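Local structure of DegV family protein (Eubacterium eligens, 3FDJ) at residues V21-N33 with R57-A71. The protein is of unknown function but belongs to the DegV family, whose studied members bind fatty acids between two domains, so it may do the same. Residues are numbered along the deposited sequence; the frame is centred on the assembly and turned at random.
Sequences VFKAVPLTISTDN and RSYTACPGIDAWLEA
An antiparallel strand pair that runs on into a helix packed over the same long strand joins 21-33 to 57-71. Val-25 fills the middle of the helix contact. Val-25 CG1 stands anti to the backbone N (chi1 -173°) and meets Pro-63 CB at 3.6 Å and Ala-67 CB at 3.9 Å. The other branch, Val-25 CG2, presses on Ala-71 CB at 3.4 Å, which is tight for two carbons. Val-25 CB lies over one face of the Trp-68 indole, and Pro-63 CB sits over the same face, offset toward the rim. Trp-68 NE1 is hydrogen-bonded to Ser-93 OG of helix 90-102. Two residues before Val-25, Lys-23 lays its CG against Ala-71 CB.

Strand 21-30 runs parallel to strand 5-9 in the mixed sheet of the N-terminal part of the DegV fold, and helix 65-71 packs against it through Val-25. Gly-64 is the helix N-cap. Leu-27 CG lies 4.0 Å from Pro-63 CD at the turn into the helix.

Beyond it the strands pair. Thr-28 and Ala-61 form a hydrogen-bonded pair: Thr-28 N gives a straight bond to Ala-61 O (3.2 Å, 165°), and Ala-61 N returns a more bent one to Thr-28 O. Ser-30 and Tyr-59 repeat this, with Ser-30 N to Tyr-59 O at 2.8 Å. Between them Ile-29 and Thr-60 are a non-hydrogen-bonded pair, side by side, Ile-29 CG1 4.0 Å from Thr-60 CG2. Thr-60 OG1 is hydrogen-bonded to Tyr-265 OH and Ser-58 OG to Tyr-264 OH. A bound hexaethylene glycol, probably from the crystallisation liquor, lies beside Thr-60.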
loop_
_atom_site.group_PDB
_atom_site.type_symbol
_atom_site.label_atom_id
_atom_site.label_comp_id
_atom_site.label_asym_id
_atom_site.label_seq_id
_atom_site.Cartn_x
_atom_site.Cartn_y
_atom_site.Cartn_z
ATOM N N VAL A 21 -2.433 -1.196 19.078
ATOM C CA VAL A 21 -3.474 -2.154 18.787
ATOM C C VAL A 21 -3.753 -1.998 17.294
ATOM O O VAL A 21 -4.179 -0.933 16.854
ATOM C CB VAL A 21 -4.739 -1.880 19.564
ATOM C CG1 VAL A 21 -5.833 -2.886 19.166
ATOM C CG2 VAL A 21 -4.472 -1.928 21.074
ATOM N N PHE A 22 -3.533 -3.062 16.533
ATOM C CA PHE A 22 -3.627 -3.006 15.080
ATOM C C PHE A 22 -4.152 -4.317 14.527
ATOM O O PHE A 22 -3.727 -5.392 14.947
ATOM C CB PHE A 22 -2.267 -2.728 14.466
ATOM C CG PHE A 22 -2.267 -2.835 12.958
ATOM C CD1 PHE A 22 -2.792 -1.803 12.193
ATOM C CD2 PHE A 22 -1.822 -3.985 12.332
ATOM C CE1 PHE A 22 -2.860 -1.907 10.794
ATOM C CE2 PHE A 22 -1.889 -4.107 10.942
ATOM C CZ PHE A 22 -2.377 -3.068 10.182
ATOM N N LYS A 23 -5.042 -4.218 13.553
ATOM C CA LYS A 23 -5.549 -5.374 12.845
ATOM C C LYS A 23 -5.617 -5.144 11.343
ATOM O O LYS A 23 -6.222 -4.154 10.888
ATOM C CB LYS A 23 -6.953 -5.677 13.357
ATOM C CG LYS A 23 -7.466 -6.978 12.886
ATOM C CD LYS A 23 -6.782 -8.121 13.606
ATOM C CE LYS A 23 -7.059 -9.440 12.938
ATOM N NZ LYS A 23 -8.462 -9.857 13.214
ATOM N N ALA A 24 -5.025 -6.068 10.583
ATOM C CA ALA A 24 -5.136 -6.066 9.120
ATOM C C ALA A 24 -6.344 -6.893 8.679
ATOM O O ALA A 24 -6.638 -7.937 9.265
ATOM C CB ALA A 24 -3.840 -6.601 8.468
ATOM N N VAL A 25 -7.042 -6.414 7.659
ATOM C CA VAL A 25 -8.220 -7.063 7.129
ATOM C C VAL A 25 -7.938 -7.556 5.700
ATOM O O VAL A 25 -7.695 -6.762 4.792
ATOM C CB VAL A 25 -9.420 -6.118 7.146
ATOM C CG1 VAL A 25 -10.681 -6.884 6.745
ATOM C CG2 VAL A 25 -9.586 -5.495 8.566
ATOM N N PRO A 26 -7.943 -8.872 5.504
ATOM C CA PRO A 26 -7.486 -9.453 4.246
ATOM C C PRO A 26 -8.373 -9.203 3.052
ATOM O O PRO A 26 -9.588 -9.364 3.136
ATOM C CB PRO A 26 -7.476 -10.956 4.521
ATOM C CG PRO A 26 -7.883 -11.159 5.858
ATOM C CD PRO A 26 -8.269 -9.904 6.507
ATOM N N LEU A 27 -7.744 -8.831 1.938
ATOM C CA LEU A 27 -8.347 -8.955 0.621
ATOM C C LEU A 27 -8.111 -10.383 0.120
ATOM O O LEU A 27 -7.326 -11.137 0.713
ATOM C CB LEU A 27 -7.757 -7.912 -0.341
ATOM C CG LEU A 27 -8.431 -6.524 -0.227
ATOM C CD1 LEU A 27 -7.790 -5.741 0.873
ATOM C CD2 LEU A 27 -8.410 -5.720 -1.549
ATOM N N THR A 28 -8.761 -10.734 -0.989
ATOM C CA THR A 28 -8.692 -12.075 -1.544
ATOM C C THR A 28 -8.354 -11.999 -3.026
ATOM O O THR A 28 -8.920 -11.182 -3.744
ATOM C CB THR A 28 -10.015 -12.822 -1.352
ATOM O OG1 THR A 28 -10.312 -12.915 0.052
ATOM C CG2 THR A 28 -9.943 -14.231 -1.968
ATOM N N ILE A 29 -7.417 -12.843 -3.457
ATOM C CA ILE A 29 -7.034 -12.974 -4.845
ATOM C C ILE A 29 -7.592 -14.317 -5.266
ATOM O O ILE A 29 -7.463 -15.282 -4.530
ATOM C CB ILE A 29 -5.507 -13.020 -4.986
ATOM C CG1 ILE A 29 -4.864 -11.732 -4.455
ATOM C CG2 ILE A 29 -5.117 -13.260 -6.450
ATOM C CD1 ILE A 29 -4.371 -11.844 -3.017
ATOM N N SER A 30 -8.197 -14.401 -6.439
ATOM C CA SER A 30 -8.742 -15.683 -6.872
ATOM C C SER A 30 -8.566 -15.974 -8.360
ATOM O O SER A 30 -8.479 -15.065 -9.181
ATOM C CB SER A 30 -10.217 -15.769 -6.506
ATOM O OG SER A 30 -10.954 -14.803 -7.220
ATOM N N THR A 31 -8.497 -17.267 -8.671
ATOM C CA THR A 31 -8.611 -17.776 -10.044
ATOM C C THR A 31 -9.957 -18.543 -10.081
ATOM O O THR A 31 -10.703 -18.537 -9.100
ATOM C CB THR A 31 -7.464 -18.750 -10.385
ATOM O OG1 THR A 31 -7.523 -19.883 -9.510
ATOM C CG2 THR A 31 -6.086 -18.073 -10.260
ATOM N N ASP A 32 -10.257 -19.205 -11.198
ATOM C CA ASP A 32 -11.440 -20.071 -11.274
ATOM C C ASP A 32 -11.299 -21.265 -10.314
ATOM O O ASP A 32 -12.301 -21.782 -9.811
ATOM C CB ASP A 32 -11.679 -20.555 -12.714
ATOM C CG ASP A 32 -13.103 -21.102 -12.937
ATOM O OD1 ASP A 32 -14.092 -20.432 -12.557
ATOM O OD2 ASP A 32 -13.232 -22.206 -13.513
ATOM N N ASN A 33 -10.055 -21.666 -10.038
ATOM C CA ASN A 33 -9.751 -22.853 -9.205
ATOM C C ASN A 33 -9.417 -22.682 -7.719
ATOM O O ASN A 33 -9.494 -23.652 -6.976
ATOM C CB ASN A 33 -8.571 -23.594 -9.821
ATOM C CG ASN A 33 -8.994 -24.549 -10.887
ATOM O OD1 ASN A 33 -9.670 -25.537 -10.606
ATOM N ND2 ASN A 33 -8.600 -24.274 -12.123
ATOM N N ARG A 57 -8.102 -15.938 -16.307
ATOM C CA ARG A 57 -8.210 -14.671 -15.616
ATOM C C ARG A 57 -8.040 -14.871 -14.122
ATOM O O ARG A 57 -8.307 -15.945 -13.598
ATOM C CB ARG A 57 -9.570 -14.039 -15.896
ATOM C CG ARG A 57 -9.799 -13.744 -17.371
ATOM C CD ARG A 57 -11.271 -13.595 -17.689
ATOM N NE ARG A 57 -11.867 -14.834 -18.196
ATOM C CZ ARG A 57 -12.584 -15.685 -17.466
ATOM N NH1 ARG A 57 -12.801 -15.461 -16.182
ATOM N NH2 ARG A 57 -13.093 -16.764 -18.019
ATOM N N SER A 58 -7.579 -13.826 -13.445
ATOM C CA SER A 58 -7.535 -13.818 -11.999
ATOM C C SER A 58 -8.078 -12.478 -11.538
ATOM O O SER A 58 -8.095 -11.507 -12.304
ATOM C CB SER A 58 -6.124 -14.062 -11.466
ATOM O OG SER A 58 -5.195 -13.206 -12.090
ATOM N N TYR A 59 -8.517 -12.459 -10.286
ATOM C CA TYR A 59 -9.347 -11.394 -9.746
ATOM C C TYR A 59 -8.959 -11.075 -8.323
ATOM O O TYR A 59 -8.340 -11.892 -7.658
ATOM C CB TYR A 59 -10.805 -11.849 -9.706
ATOM C CG TYR A 59 -11.319 -12.400 -11.007
ATOM C CD1 TYR A 59 -11.827 -11.552 -11.984
ATOM C CD2 TYR A 59 -11.267 -13.752 -11.270
ATOM C CE1 TYR A 59 -12.283 -12.050 -13.197
ATOM C CE2 TYR A 59 -11.733 -14.261 -12.460
ATOM C CZ TYR A 59 -12.239 -13.403 -13.418
ATOM O OH TYR A 59 -12.700 -13.909 -14.607
ATOM N N THR A 60 -9.332 -9.881 -7.857
ATOM C CA THR A 60 -9.238 -9.555 -6.458
ATOM C C THR A 60 -10.594 -9.094 -5.934
ATOM O O THR A 60 -11.447 -8.634 -6.695
ATOM C CB THR A 60 -8.150 -8.478 -6.170
ATOM O OG1 THR A 60 -8.444 -7.257 -6.872
ATOM C CG2 THR A 60 -6.771 -9.004 -6.603
ATOM N N ALA A 61 -10.775 -9.210 -4.628
ATOM C CA ALA A 61 -12.016 -8.787 -3.983
ATOM C C ALA A 61 -11.700 -8.046 -2.695
ATOM O O ALA A 61 -10.780 -8.424 -1.965
ATOM C CB ALA A 61 -12.883 -9.993 -3.681
ATOM N N CYS A 62 -12.502 -7.026 -2.393
ATOM C CA CYS A 62 -12.345 -6.291 -1.134
ATOM C C CYS A 62 -12.904 -7.130 0.031
ATOM O O CYS A 62 -13.582 -8.155 -0.197
ATOM C CB CYS A 62 -13.033 -4.938 -1.234
ATOM S SG CYS A 62 -14.784 -5.075 -1.274
ATOM N N PRO A 63 -12.631 -6.728 1.288
ATOM C CA PRO A 63 -13.145 -7.528 2.406
ATOM C C PRO A 63 -14.658 -7.411 2.580
ATOM O O PRO A 63 -15.242 -6.383 2.245
ATOM C CB PRO A 63 -12.465 -6.897 3.628
ATOM C CG PRO A 63 -11.305 -6.113 3.074
ATOM C CD PRO A 63 -11.795 -5.616 1.756
ATOM N N GLY A 64 -15.266 -8.456 3.120
ATOM C CA GLY A 64 -16.675 -8.415 3.481
ATOM C C GLY A 64 -16.942 -7.525 4.681
ATOM O O GLY A 64 -16.060 -7.284 5.515
ATOM N N ILE A 65 -18.177 -7.041 4.776
ATOM C CA ILE A 65 -18.560 -6.234 5.934
ATOM C C ILE A 65 -18.295 -6.987 7.236
ATOM O O ILE A 65 -17.849 -6.373 8.222
ATOM C CB ILE A 65 -20.030 -5.719 5.817
ATOM C CG1 ILE A 65 -20.085 -4.646 4.697
ATOM C CG2 ILE A 65 -20.522 -5.183 7.201
ATOM C CD1 ILE A 65 -21.488 -4.210 4.147
ATOM N N ASP A 66 -18.534 -8.295 7.249
ATOM C CA ASP A 66 -18.300 -9.116 8.443
ATOM C C ASP A 66 -16.831 -9.114 8.897
ATOM O O ASP A 66 -16.550 -9.064 10.095
ATOM C CB ASP A 66 -18.765 -10.567 8.227
ATOM C CG ASP A 66 -20.281 -10.723 8.283
ATOM O OD1 ASP A 66 -20.954 -9.907 8.947
ATOM O OD2 ASP A 66 -20.802 -11.672 7.662
ATOM N N ALA A 67 -15.903 -9.163 7.944
ATOM C CA ALA A 67 -14.464 -9.112 8.257
ATOM C C ALA A 67 -14.059 -7.781 8.870
ATOM O O ALA A 67 -13.251 -7.723 9.811
ATOM C CB ALA A 67 -13.631 -9.385 6.993
ATOM N N TRP A 68 -14.600 -6.687 8.337
ATOM C CA TRP A 68 -14.353 -5.378 8.943
ATOM C C TRP A 68 -14.886 -5.339 10.363
ATOM O O TRP A 68 -14.197 -4.895 11.263
ATOM C CB TRP A 68 -14.999 -4.263 8.142
ATOM C CG TRP A 68 -14.362 -3.929 6.837
ATOM C CD1 TRP A 68 -14.913 -4.107 5.586
ATOM C CD2 TRP A 68 -13.094 -3.313 6.622
ATOM N NE1 TRP A 68 -14.055 -3.644 4.620
ATOM C CE2 TRP A 68 -12.934 -3.150 5.225
ATOM C CE3 TRP A 68 -12.069 -2.882 7.465
ATOM C CZ2 TRP A 68 -11.782 -2.596 4.665
ATOM C CZ3 TRP A 68 -10.943 -2.329 6.903
ATOM C CH2 TRP A 68 -10.815 -2.175 5.519
ATOM N N LEU A 69 -16.115 -5.795 10.573
ATOM C CA LEU A 69 -16.715 -5.739 11.911
ATOM C C LEU A 69 -15.914 -6.532 12.915
ATOM O O LEU A 69 -15.702 -6.070 14.031
ATOM C CB LEU A 69 -18.173 -6.213 11.884
ATOM C CG LEU A 69 -19.126 -5.282 11.127
ATOM C CD1 LEU A 69 -20.538 -5.916 11.072
ATOM C CD2 LEU A 69 -19.192 -3.892 11.789
ATOM N N GLU A 70 -15.444 -7.706 12.504
ATOM C CA GLU A 70 -14.584 -8.528 13.359
ATOM C C GLU A 70 -13.336 -7.727 13.741
ATOM O O GLU A 70 -12.933 -7.714 14.901
ATOM C CB GLU A 70 -14.191 -9.819 12.647
ATOM C CG GLU A 70 -13.366 -10.775 13.490
ATOM C CD GLU A 70 -13.055 -12.092 12.786
ATOM O OE1 GLU A 70 -12.621 -12.080 11.606
ATOM O OE2 GLU A 70 -13.225 -13.143 13.434
ATOM N N ALA A 71 -12.761 -7.013 12.782
ATOM C CA ALA A 71 -11.525 -6.268 13.025
ATOM C C ALA A 71 -11.711 -5.064 13.925
ATOM O O ALA A 71 -10.778 -4.647 14.607
ATOM C CB ALA A 71 -10.896 -5.827 11.710
#